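Protection of telomeres protein 1 (Schizosaccharomyces pombe, PDB 1QZG) binds the G-rich single-stranded overhang of telomeres, recognising GGTTAC, protects the chromosome 3' end and regulates telomerase and telomere length. Local coordinates at residues I87-K92 against G123-Q128; N46-V51 against P106-Q111; L97-Q102 against P147-R152. All blocks are in the same frame, centred on the assembly; numbering follows the deposited sequence.

Contact 1 (I87-K92 against G123-Q128); sequences IHLFSK and GLSKDQ. With TMP (thymidine-5'-phosphate), chain E; nucleotides of chain A.
In the OB fold of the Pot1 N-terminal DNA-binding domain, His88 and Leu124 sit side by side on the parallel pairing of strands 85-91 and 120-126, on the surface that holds telomeric DNA. The axes of the two short strand segments lie 23° apart. His88 N gives a hydrogen bond to Gly123 O at 2.8 Å, and His88 O receives Ser125 N. Further on a side chain takes over: Ser125 OG, set between its own backbone N and carbonyl carbon (chi1 66°), accepts Phe90 N at 2.9 Å in an almost straight bond. Serine suits the place, being short enough to stand beside Leu89 while its hydroxyl also meets a water that donates to Phe90 O and Lys126 O. Gly123, with no side chain, lets the strands come close at Ile87, where the two CA atoms are 4.2 Å apart.

The aromatic residues on this face serve the bases. The Phe90 ring lies under the DT4 base of chain A, whose C4 stands 3.5 Å above the ring plane over its centre, while N3 of DA5 of chain A meets the ring edge in plane. DA5 of chain A also lies over one face of the His88 imidazole, its C1' offset toward the rim. That ring's ND1 is hydrogen-bonded to Thr70, which helps fix its rotation and lets NE2 donate a long, bent hydrogen bond (3.3 Å) to O2 of the bound thymidine-5'-phosphate; Arg115, Tyr117 and Gln122 complete this pocket. At the far end Lys92, salt-bridged to Asp66, passes its CE 3.5 Å from Asp127 OD1. Lys126 and Asp127 read DG1 of chain A. Lys126 NZ hydrogen-bonds to its N7, and Asp127 N donates to its O6 at 2.8 Å. Asp127 OD1 accepts a weak hydrogen bond from N1 of DG1 of chain A at 3.0 Å.

Contact 2 (N46-V51 against P106-Q111); sequences NLFGIV and PLLLHQ
With CG opposite the backbone N in both Phe48 (chi1 -156°) and Leu108 (chi1 -176°), the two side chains meet obliquely, and Leu108 CB comes to rest 4.0 Å from the centroid of the Phe48 ring. The methylene lies over the ring's centre, only 7° off its normal, a CH-pi contact, while Leu108 CD1 reaches Phe48 CE1 at 3.8 Å. A flat aromatic suits this place because Trp134 and Phe163 also meet it, as does Leu167 of helix 158-175. On the same face Ile50 CD1 packs on Pro106 CG at 3.7 Å, the compact proline ring lying alongside the isoleucine's terminal methyl.

Beneath these side chains is an antiparallel pairing of the OB-fold barrel, strand 43-59 with strand 106-109. Leu47 and Leu109 exchange two backbone hydrogen bonds, Leu109 N to Leu47 O being 2.7 Å, and Gly49 and Leu107 exchange two more. Phe48 with Leu108 and Ile50 with Pro106 form the non-hydrogen-bonded pairs, where proline's missing N-H costs this pairing nothing. Leu47 and Leu109 turn to the other face, into the barrel interior, where both pack on Ile87. Val51 CG2 touches Leu107 CB at 4.0 Å. Near the strand end, Asn46 ND2 donates to Thr28 O and, at 2.9 Å, to a water.

Contact 3 (L97-Q102 against P147-R152); sequences LPVIKQ and PQPMPR
The flat amide of Gln148 meets the backbone of Val99 with its edge, using both polar atoms. Val99 N donates to Gln148 OE1 at 2.9 Å, nearly straight at 177° and on a lone pair in the carbonyl plane; Gln148 NE2 returns a bond to Val99 O at 2.8 Å, with that oxygen close to the amide plane. A glutamine suits the place, since one planar group offers an acceptor and a donor to the N-H and C=O of a single residue, much as a neighbouring strand would. The chain is bent at chi2 (-65°), which folds the amide back over to Val99. Tyr131 OH also bonds to OE1 and Cys146 O to NE2, so both ends are held twice and the amide's orientation is fixed.

Beside this grip the contact is apolar. Val99 CG2 touches Pro149 CD at 3.8 Å, the branched side chain crossing the proline ring, and the same CD lies 3.7 Å from Leu97 O. Proline suits the place: its rigid ring offers a compact apolar surface to the valine, and having no N-H it leaves no backbone donor to satisfy. The Arg152 guanidinium passes obliquely near Leu97 CD2 and is salt-bridged through NE to Asp96. The contact joins the loop between strands 85-91 and 106-109 to the one leading from strand 129-133 into helix 158-175, with Pro98 and Pro149 resting on Tyr131 of strand 129-133.

The three contacts lie about 13 to 14 Å apart between centres, and all touch within one OB fold. Contact 1 touches the bound DNA and the thymidine-5'-phosphate directly, whereas the nearest atoms of contacts 2 and 3 are about 6 Å and 9 Å from nucleic acid. Contacts 1 and 2 belong to the same curled sheet and share its interior: Ile87 CD1 meets Leu47 CD1 at 3.8 Å. Arg152 ties the loop 147-152 to contact 1, its NH1 3.0 Å from Asp127 O, a probable hydrogen bond on the backbone of a residue that reads guanine. Val51 CG2 and Ile100 CD1, 4.1 Å apart, join contacts 2 and 3.

Contact 1 (I87-K92 against G123-Q128)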
loop_
_atom_site.group_PDB
_atom_site.type_symbol
_atom_site.label_atom_id
_atom_site.label_comp_id
_atom_site.label_asym_id
_atom_site.label_seq_id
_atom_site.Cartn_x
_atom_site.Cartn_y
_atom_site.Cartn_z
ATOM N N ILE C 87 7.094 -4.341 -0.399
ATOM C CA ILE C 87 7.517 -2.973 -0.607
ATOM C C ILE C 87 8.358 -2.482 0.567
ATOM O O ILE C 87 7.956 -2.608 1.725
ATOM C CB ILE C 87 6.297 -2.023 -0.757
ATOM C CG1 ILE C 87 5.388 -2.552 -1.864
ATOM C CG2 ILE C 87 6.730 -0.598 -1.059
ATOM C CD1 ILE C 87 3.952 -2.075 -1.784
ATOM N N HIS C 88 9.535 -1.937 0.244
ATOM C CA HIS C 88 10.375 -1.367 1.287
ATOM C C HIS C 88 10.221 0.137 1.221
ATOM O O HIS C 88 10.441 0.741 0.165
ATOM C CB HIS C 88 11.850 -1.722 1.077
ATOM C CG HIS C 88 12.144 -3.178 1.220
ATOM N ND1 HIS C 88 11.879 -3.878 2.377
ATOM C CD2 HIS C 88 12.663 -4.074 0.348
ATOM C CE1 HIS C 88 12.219 -5.142 2.212
ATOM N NE2 HIS C 88 12.698 -5.290 0.989
ATOM N N LEU C 89 9.789 0.667 2.367
ATOM C CA LEU C 89 9.635 2.113 2.451
ATOM C C LEU C 89 10.813 2.692 3.227
ATOM O O LEU C 89 11.066 2.251 4.347
ATOM C CB LEU C 89 8.324 2.444 3.141
ATOM C CG LEU C 89 7.103 1.873 2.429
ATOM C CD1 LEU C 89 5.839 2.063 3.250
ATOM C CD2 LEU C 89 6.960 2.509 1.059
ATOM N N PHE C 90 11.520 3.661 2.652
ATOM C CA PHE C 90 12.684 4.252 3.313
ATOM C C PHE C 90 12.539 5.733 3.549
ATOM O O PHE C 90 11.766 6.420 2.880
ATOM C CB PHE C 90 13.948 4.074 2.468
ATOM C CG PHE C 90 14.349 2.644 2.235
ATOM C CD1 PHE C 90 13.965 1.978 1.076
ATOM C CD2 PHE C 90 15.157 1.983 3.153
ATOM C CE1 PHE C 90 14.394 0.672 0.830
ATOM C CE2 PHE C 90 15.590 0.675 2.918
ATOM C CZ PHE C 90 15.208 0.019 1.755
ATOM N N SER C 91 13.309 6.235 4.505
ATOM C CA SER C 91 13.322 7.655 4.767
ATOM C C SER C 91 14.712 8.075 5.214
ATOM O O SER C 91 15.306 7.453 6.097
ATOM C CB SER C 91 12.311 8.052 5.825
ATOM O OG SER C 91 12.340 9.466 5.963
ATOM N N LYS C 92 15.217 9.122 4.573
ATOM C CA LYS C 92 16.531 9.678 4.866
ATOM C C LYS C 92 16.312 11.000 5.595
ATOM O O LYS C 92 17.261 11.743 5.840
ATOM C CB LYS C 92 17.288 9.962 3.566
ATOM C CG LYS C 92 17.470 8.779 2.650
ATOM C CD LYS C 92 18.121 9.217 1.346
ATOM C CE LYS C 92 18.372 8.038 0.414
ATOM N NZ LYS C 92 19.271 7.009 1.019
ATOM N N GLY C 123 8.870 -3.467 -4.469
ATOM C CA GLY C 123 8.669 -2.031 -4.488
ATOM C C GLY C 123 9.699 -1.371 -3.594
ATOM O O GLY C 123 10.001 -1.871 -2.513
ATOM N N LEU C 124 10.205 -0.249 -4.069
ATOM C CA LEU C 124 11.214 0.569 -3.367
ATOM C C LEU C 124 10.717 1.989 -3.404
ATOM O O LEU C 124 10.569 2.548 -4.492
ATOM C CB LEU C 124 12.604 0.512 -4.075
ATOM C CG LEU C 124 13.667 -0.468 -3.541
ATOM C CD1 LEU C 124 13.011 -1.702 -2.942
ATOM C CD2 LEU C 124 14.655 -0.852 -4.641
ATOM N N SER C 125 10.450 2.591 -2.252
ATOM C CA SER C 125 9.940 3.949 -2.224
ATOM C C SER C 125 10.912 4.972 -2.828
ATOM O O SER C 125 12.136 4.848 -2.707
ATOM C CB SER C 125 9.630 4.353 -0.779
ATOM O OG SER C 125 10.809 4.431 -0.001
ATOM N N LYS C 126 10.352 5.982 -3.483
ATOM C CA LYS C 126 11.145 7.106 -3.975
ATOM C C LYS C 126 11.406 7.964 -2.763
ATOM O O LYS C 126 10.633 7.910 -1.803
ATOM C CB LYS C 126 10.396 7.905 -5.068
ATOM C CG LYS C 126 10.247 7.166 -6.395
ATOM C CD LYS C 126 11.572 7.114 -7.161
ATOM C CE LYS C 126 11.990 8.493 -7.638
ATOM N NZ LYS C 126 13.201 8.434 -8.496
ATOM N N ASP C 127 12.472 8.755 -2.786
ATOM C CA ASP C 127 12.801 9.623 -1.659
ATOM C C ASP C 127 11.653 10.485 -1.165
ATOM O O ASP C 127 11.488 10.678 0.037
ATOM C CB ASP C 127 13.965 10.551 -2.015
ATOM C CG ASP C 127 15.284 9.823 -2.101
ATOM O OD1 ASP C 127 15.459 8.816 -1.381
ATOM O OD2 ASP C 127 16.153 10.265 -2.881
ATOM N N GLN C 128 10.854 11.000 -2.091
ATOM C CA GLN C 128 9.753 11.879 -1.723
ATOM C C GLN C 128 8.378 11.219 -1.694
ATOM O O GLN C 128 7.364 11.907 -1.828
ATOM C CB GLN C 128 9.711 13.077 -2.680
ATOM C CG GLN C 128 10.948 13.236 -3.544
ATOM C CD GLN C 128 11.110 12.168 -4.629
ATOM O OE1 GLN C 128 11.777 11.154 -4.417
ATOM N NE2 GLN C 128 10.489 12.402 -5.742
HETATM C "C1'" TMP E . 16.758 -9.184 2.320
HETATM N N1 TMP E . 16.888 -8.340 1.129
HETATM C C2 TMP E . 15.763 -7.782 0.570
HETATM O O2 TMP E . 14.641 -7.954 1.014
HETATM N N3 TMP E . 16.003 -7.010 -0.541
HETATM C C4 TMP E . 17.227 -6.746 -1.130
HETATM O O4 TMP E . 17.283 -6.049 -2.140
HETATM C C5 TMP E . 18.365 -7.353 -0.479
HETATM C C5M TMP E . 19.735 -7.109 -1.031
HETATM C C6 TMP E . 18.137 -8.110 0.599
ATOM O "O5'" DG A 1 19.053 7.252 -9.805
ATOM C "C5'" DG A 1 20.394 6.801 -9.617
ATOM C "C4'" DG A 1 20.447 5.589 -8.718
ATOM O "O4'" DG A 1 19.654 5.827 -7.531
ATOM C "C3'" DG A 1 19.907 4.301 -9.331
ATOM O "O3'" DG A 1 20.663 3.218 -8.794
ATOM C "C2'" DG A 1 18.470 4.258 -8.838
ATOM C "C1'" DG A 1 18.552 4.928 -7.471
ATOM N N9 DG A 1 17.379 5.719 -7.118
ATOM C C8 DG A 1 16.489 6.309 -7.983
ATOM N N7 DG A 1 15.575 7.014 -7.375
ATOM C C5 DG A 1 15.869 6.869 -6.026
ATOM C C6 DG A 1 15.224 7.407 -4.878
ATOM O O6 DG A 1 14.234 8.145 -4.822
ATOM N N1 DG A 1 15.849 7.003 -3.705
ATOM C C2 DG A 1 16.948 6.187 -3.636
ATOM N N2 DG A 1 17.400 5.914 -2.401
ATOM N N3 DG A 1 17.560 5.675 -4.695
ATOM C C4 DG A 1 16.970 6.059 -5.850
ATOM P P DT A 4 23.629 -3.393 0.837
ATOM O OP1 DT A 4 24.913 -3.876 1.405
ATOM O OP2 DT A 4 22.609 -4.373 0.383
ATOM O "O5'" DT A 4 22.974 -2.486 1.959
ATOM C "C5'" DT A 4 21.724 -2.817 2.505
ATOM C "C4'" DT A 4 21.337 -1.788 3.535
ATOM O "O4'" DT A 4 21.013 -0.531 2.885
ATOM C "C3'" DT A 4 20.094 -2.195 4.313
ATOM O "O3'" DT A 4 20.330 -2.052 5.708
ATOM C "C2'" DT A 4 19.008 -1.262 3.807
ATOM C "C1'" DT A 4 19.795 -0.033 3.408
ATOM N N1 DT A 4 19.140 0.802 2.375
ATOM C C2 DT A 4 18.874 2.113 2.696
ATOM O O2 DT A 4 19.193 2.613 3.757
ATOM N N3 DT A 4 18.211 2.825 1.726
ATOM C C4 DT A 4 17.800 2.364 0.492
ATOM O O4 DT A 4 17.176 3.108 -0.263
ATOM C C5 DT A 4 18.142 0.991 0.200
ATOM C C7 DT A 4 17.764 0.424 -1.131
ATOM C C6 DT A 4 18.786 0.284 1.144
ATOM P P DA A 5 19.949 -3.269 6.678
ATOM O OP1 DA A 5 20.366 -2.955 8.066
ATOM O OP2 DA A 5 20.456 -4.478 6.012
ATOM O "O5'" DA A 5 18.361 -3.260 6.616
ATOM C "C5'" DA A 5 17.637 -4.427 6.296
ATOM C "C4'" DA A 5 16.207 -4.065 5.978
ATOM O "O4'" DA A 5 16.168 -3.366 4.712
ATOM C "C3'" DA A 5 15.328 -5.291 5.787
ATOM O "O3'" DA A 5 13.980 -4.955 6.067
ATOM C "C2'" DA A 5 15.490 -5.602 4.311
ATOM C "C1'" DA A 5 15.801 -4.259 3.664
ATOM N N9 DA A 5 16.942 -4.345 2.751
ATOM C C8 DA A 5 18.147 -4.952 3.005
ATOM N N7 DA A 5 19.010 -4.851 2.028
ATOM C C5 DA A 5 18.329 -4.133 1.056
ATOM C C6 DA A 5 18.706 -3.675 -0.220
ATOM N N6 DA A 5 19.916 -3.867 -0.757
ATOM N N1 DA A 5 17.785 -2.995 -0.934
ATOM C C2 DA A 5 16.579 -2.785 -0.392
ATOM N N3 DA A 5 16.113 -3.149 0.797
ATOM C C4 DA A 5 17.047 -3.827 1.482
HETATM O O HOH W 1 12.010 6.826 0.223
HETATM O O HOH W 2 13.899 10.172 2.370
#

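Contact 2 (N46-V51 against P106-Q111)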
loop_
_atom_site.group_PDB
_atom_site.type_symbol
_atom_site.label_atom_id
_atom_site.label_comp_id
_atom_site.label_asym_id
_atom_site.label_seq_id
_atom_site.Cartn_x
_atom_site.Cartn_y
_atom_site.Cartn_z
ATOM N N ASN C 46 1.813 4.302 -8.268
ATOM C CA ASN C 46 1.046 4.631 -7.077
ATOM C C ASN C 46 0.291 3.345 -6.788
ATOM O O ASN C 46 -0.162 2.670 -7.712
ATOM C CB ASN C 46 0.062 5.772 -7.342
ATOM C CG ASN C 46 0.761 7.045 -7.718
ATOM O OD1 ASN C 46 1.743 7.440 -7.075
ATOM N ND2 ASN C 46 0.276 7.699 -8.765
ATOM N N LEU C 47 0.160 3.008 -5.512
ATOM C CA LEU C 47 -0.512 1.788 -5.112
ATOM C C LEU C 47 -1.546 2.067 -4.037
ATOM O O LEU C 47 -1.469 3.061 -3.313
ATOM C CB LEU C 47 0.521 0.779 -4.602
ATOM C CG LEU C 47 1.633 0.473 -5.615
ATOM C CD1 LEU C 47 2.779 -0.250 -4.938
ATOM C CD2 LEU C 47 1.063 -0.355 -6.771
ATOM N N PHE C 48 -2.517 1.173 -3.946
ATOM C CA PHE C 48 -3.595 1.298 -2.983
ATOM C C PHE C 48 -4.017 -0.127 -2.693
ATOM O O PHE C 48 -4.613 -0.796 -3.543
ATOM C CB PHE C 48 -4.746 2.093 -3.611
ATOM C CG PHE C 48 -5.643 2.780 -2.612
ATOM C CD1 PHE C 48 -6.395 3.886 -2.999
ATOM C CD2 PHE C 48 -5.749 2.321 -1.301
ATOM C CE1 PHE C 48 -7.243 4.525 -2.096
ATOM C CE2 PHE C 48 -6.594 2.952 -0.391
ATOM C CZ PHE C 48 -7.343 4.060 -0.792
ATOM N N GLY C 49 -3.689 -0.602 -1.501
ATOM C CA GLY C 49 -4.035 -1.963 -1.148
ATOM C C GLY C 49 -4.271 -2.127 0.333
ATOM O O GLY C 49 -4.440 -1.151 1.062
ATOM N N ILE C 50 -4.298 -3.375 0.770
ATOM C CA ILE C 50 -4.502 -3.689 2.169
ATOM C C ILE C 50 -3.184 -4.236 2.669
ATOM O O ILE C 50 -2.518 -5.001 1.969
ATOM C CB ILE C 50 -5.573 -4.780 2.353
ATOM C CG1 ILE C 50 -6.942 -4.262 1.906
ATOM C CG2 ILE C 50 -5.594 -5.236 3.798
ATOM C CD1 ILE C 50 -7.470 -3.105 2.736
ATOM N N VAL C 51 -2.796 -3.843 3.875
ATOM C CA VAL C 51 -1.554 -4.341 4.429
ATOM C C VAL C 51 -1.780 -5.785 4.839
ATOM O O VAL C 51 -2.571 -6.062 5.740
ATOM C CB VAL C 51 -1.120 -3.522 5.649
ATOM C CG1 VAL C 51 0.050 -4.217 6.354
ATOM C CG2 VAL C 51 -0.715 -2.129 5.195
ATOM N N PRO C 106 -5.972 -0.252 5.145
ATOM C CA PRO C 106 -5.830 0.197 3.759
ATOM C C PRO C 106 -4.654 1.172 3.728
ATOM O O PRO C 106 -4.509 2.012 4.622
ATOM C CB PRO C 106 -7.161 0.891 3.477
ATOM C CG PRO C 106 -8.125 0.139 4.369
ATOM C CD PRO C 106 -7.330 0.018 5.645
ATOM N N LEU C 107 -3.806 1.041 2.717
ATOM C CA LEU C 107 -2.649 1.910 2.569
ATOM C C LEU C 107 -2.499 2.370 1.132
ATOM O O LEU C 107 -2.442 1.549 0.210
ATOM C CB LEU C 107 -1.369 1.179 2.976
ATOM C CG LEU C 107 -0.054 1.947 2.748
ATOM C CD1 LEU C 107 0.008 3.196 3.666
ATOM C CD2 LEU C 107 1.106 1.035 3.043
ATOM N N LEU C 108 -2.425 3.685 0.955
ATOM C CA LEU C 108 -2.236 4.298 -0.348
ATOM C C LEU C 108 -0.796 4.824 -0.411
ATOM O O LEU C 108 -0.369 5.598 0.454
ATOM C CB LEU C 108 -3.225 5.456 -0.522
ATOM C CG LEU C 108 -3.281 6.206 -1.853
ATOM C CD1 LEU C 108 -4.512 7.125 -1.860
ATOM C CD2 LEU C 108 -2.008 7.019 -2.057
ATOM N N LEU C 109 -0.048 4.401 -1.426
ATOM C CA LEU C 109 1.336 4.839 -1.590
ATOM C C LEU C 109 1.514 5.616 -2.883
ATOM O O LEU C 109 1.074 5.184 -3.955
ATOM C CB LEU C 109 2.284 3.638 -1.576
ATOM C CG LEU C 109 2.387 2.892 -0.241
ATOM C CD1 LEU C 109 3.030 1.511 -0.449
ATOM C CD2 LEU C 109 3.241 3.733 0.733
ATOM N N HIS C 110 2.137 6.783 -2.772
ATOM C CA HIS C 110 2.395 7.630 -3.934
ATOM C C HIS C 110 3.890 7.702 -4.214
ATOM O O HIS C 110 4.648 8.169 -3.368
ATOM C CB HIS C 110 1.841 9.034 -3.673
ATOM C CG HIS C 110 2.080 9.997 -4.781
ATOM N ND1 HIS C 110 2.702 11.211 -4.589
ATOM C CD2 HIS C 110 1.797 9.927 -6.105
ATOM C CE1 HIS C 110 2.792 11.843 -5.744
ATOM N NE2 HIS C 110 2.252 11.085 -6.678
ATOM N N GLN C 111 4.299 7.216 -5.388
ATOM C CA GLN C 111 5.722 7.254 -5.820
ATOM C C GLN C 111 6.525 6.067 -5.302
ATOM O O GLN C 111 7.385 6.211 -4.433
ATOM C CB GLN C 111 6.389 8.589 -5.430
ATOM C CG GLN C 111 5.894 9.789 -6.242
ATOM C CD GLN C 111 6.738 10.075 -7.489
ATOM O OE1 GLN C 111 7.845 10.585 -7.396
ATOM N NE2 GLN C 111 6.200 9.731 -8.625
HETATM O O HOH W 3 1.524 10.090 -9.792
#

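Contact 3 (L97-Q102 against P147-R152)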
loop_
_atom_site.group_PDB
_atom_site.type_symbol
_atom_site.label_atom_id
_atom_site.label_comp_id
_atom_site.label_asym_id
_atom_site.label_seq_id
_atom_site.Cartn_x
_atom_site.Cartn_y
_atom_site.Cartn_z
ATOM N N LEU C 97 7.905 7.414 8.501
ATOM C CA LEU C 97 7.266 6.346 7.741
ATOM C C LEU C 97 5.914 5.982 8.327
ATOM O O LEU C 97 5.625 6.294 9.488
ATOM C CB LEU C 97 8.156 5.102 7.750
ATOM C CG LEU C 97 9.569 5.312 7.206
ATOM C CD1 LEU C 97 10.404 4.081 7.460
ATOM C CD2 LEU C 97 9.505 5.634 5.722
ATOM N N PRO C 98 5.063 5.311 7.524
ATOM C CA PRO C 98 3.742 4.901 7.990
ATOM C C PRO C 98 3.896 4.098 9.269
ATOM O O PRO C 98 4.779 3.250 9.367
ATOM C CB PRO C 98 3.228 4.017 6.848
ATOM C CG PRO C 98 3.841 4.638 5.641
ATOM C CD PRO C 98 5.259 4.945 6.108
ATOM N N VAL C 99 3.049 4.379 10.249
ATOM C CA VAL C 99 3.078 3.642 11.497
ATOM C C VAL C 99 1.882 2.712 11.389
ATOM O O VAL C 99 0.739 3.119 11.581
ATOM C CB VAL C 99 2.913 4.564 12.725
ATOM C CG1 VAL C 99 2.791 3.720 13.985
ATOM C CG2 VAL C 99 4.104 5.504 12.828
ATOM N N ILE C 100 2.158 1.460 11.054
ATOM C CA ILE C 100 1.112 0.473 10.877
ATOM C C ILE C 100 0.875 -0.305 12.143
ATOM O O ILE C 100 1.819 -0.741 12.802
ATOM C CB ILE C 100 1.490 -0.472 9.735
ATOM C CG1 ILE C 100 1.599 0.351 8.445
ATOM C CG2 ILE C 100 0.465 -1.599 9.616
ATOM C CD1 ILE C 100 2.303 -0.348 7.320
ATOM N N LYS C 101 -0.389 -0.499 12.490
ATOM C CA LYS C 101 -0.658 -1.226 13.708
ATOM C C LYS C 101 -1.090 -2.667 13.486
ATOM O O LYS C 101 -0.780 -3.532 14.296
ATOM C CB LYS C 101 -1.687 -0.486 14.554
ATOM C CG LYS C 101 -1.661 -0.944 15.996
ATOM C CD LYS C 101 -2.517 -0.070 16.876
ATOM C CE LYS C 101 -3.176 -0.928 17.934
ATOM N NZ LYS C 101 -3.970 -0.139 18.898
ATOM N N GLN C 102 -1.802 -2.935 12.398
ATOM C CA GLN C 102 -2.221 -4.303 12.141
ATOM C C GLN C 102 -2.568 -4.572 10.690
ATOM O O GLN C 102 -2.888 -3.665 9.923
ATOM C CB GLN C 102 -3.436 -4.676 13.006
ATOM C CG GLN C 102 -4.726 -3.961 12.624
ATOM C CD GLN C 102 -5.923 -4.406 13.458
ATOM O OE1 GLN C 102 -6.765 -5.181 12.998
ATOM N NE2 GLN C 102 -5.995 -3.921 14.693
ATOM N N PRO C 147 -1.622 7.594 15.716
ATOM C CA PRO C 147 -1.083 8.864 15.216
ATOM C C PRO C 147 0.048 8.654 14.218
ATOM O O PRO C 147 0.965 7.873 14.458
ATOM C CB PRO C 147 -0.622 9.565 16.487
ATOM C CG PRO C 147 -0.246 8.437 17.339
ATOM C CD PRO C 147 -1.371 7.470 17.161
ATOM N N GLN C 148 -0.028 9.369 13.104
ATOM C CA GLN C 148 0.956 9.265 12.037
ATOM C C GLN C 148 1.863 10.485 11.930
ATOM O O GLN C 148 1.440 11.605 12.211
ATOM C CB GLN C 148 0.241 9.110 10.692
ATOM C CG GLN C 148 -0.680 7.906 10.584
ATOM C CD GLN C 148 0.090 6.618 10.677
ATOM O OE1 GLN C 148 1.064 6.421 9.948
ATOM N NE2 GLN C 148 -0.326 5.735 11.575
ATOM N N PRO C 149 3.130 10.277 11.524
ATOM C CA PRO C 149 4.065 11.397 11.370
ATOM C C PRO C 149 3.458 12.225 10.237
ATOM O O PRO C 149 2.856 11.653 9.314
ATOM C CB PRO C 149 5.365 10.711 10.961
ATOM C CG PRO C 149 5.252 9.354 11.608
ATOM C CD PRO C 149 3.818 8.987 11.343
ATOM N N MET C 150 3.649 13.540 10.269
ATOM C CA MET C 150 3.021 14.357 9.250
ATOM C C MET C 150 3.728 14.561 7.919
ATOM O O MET C 150 3.047 14.604 6.885
ATOM C CB MET C 150 2.722 15.736 9.832
ATOM C CG MET C 150 2.021 15.717 11.172
ATOM S SD MET C 150 0.284 15.250 11.029
ATOM C CE MET C 150 -0.353 16.584 10.027
ATOM N N PRO C 151 5.039 14.674 7.872
ATOM C CA PRO C 151 5.737 15.044 6.633
ATOM C C PRO C 151 5.476 14.203 5.418
ATOM O O PRO C 151 5.385 14.748 4.312
ATOM C CB PRO C 151 7.212 14.952 7.028
ATOM C CG PRO C 151 7.204 15.008 8.519
ATOM C CD PRO C 151 5.974 14.198 8.933
ATOM N N ARG C 152 5.121 12.925 5.481
ATOM C CA ARG C 152 4.731 12.294 4.201
ATOM C C ARG C 152 3.206 12.099 3.963
ATOM O O ARG C 152 2.818 11.503 2.957
ATOM C CB ARG C 152 5.415 10.932 4.040
ATOM C CG ARG C 152 6.894 11.015 3.766
ATOM C CD ARG C 152 7.571 9.689 4.095
ATOM N NE ARG C 152 9.006 9.814 4.166
ATOM C CZ ARG C 152 9.775 10.105 3.125
ATOM N NH1 ARG C 152 9.232 10.311 1.932
ATOM N NH2 ARG C 152 11.088 10.214 3.284
#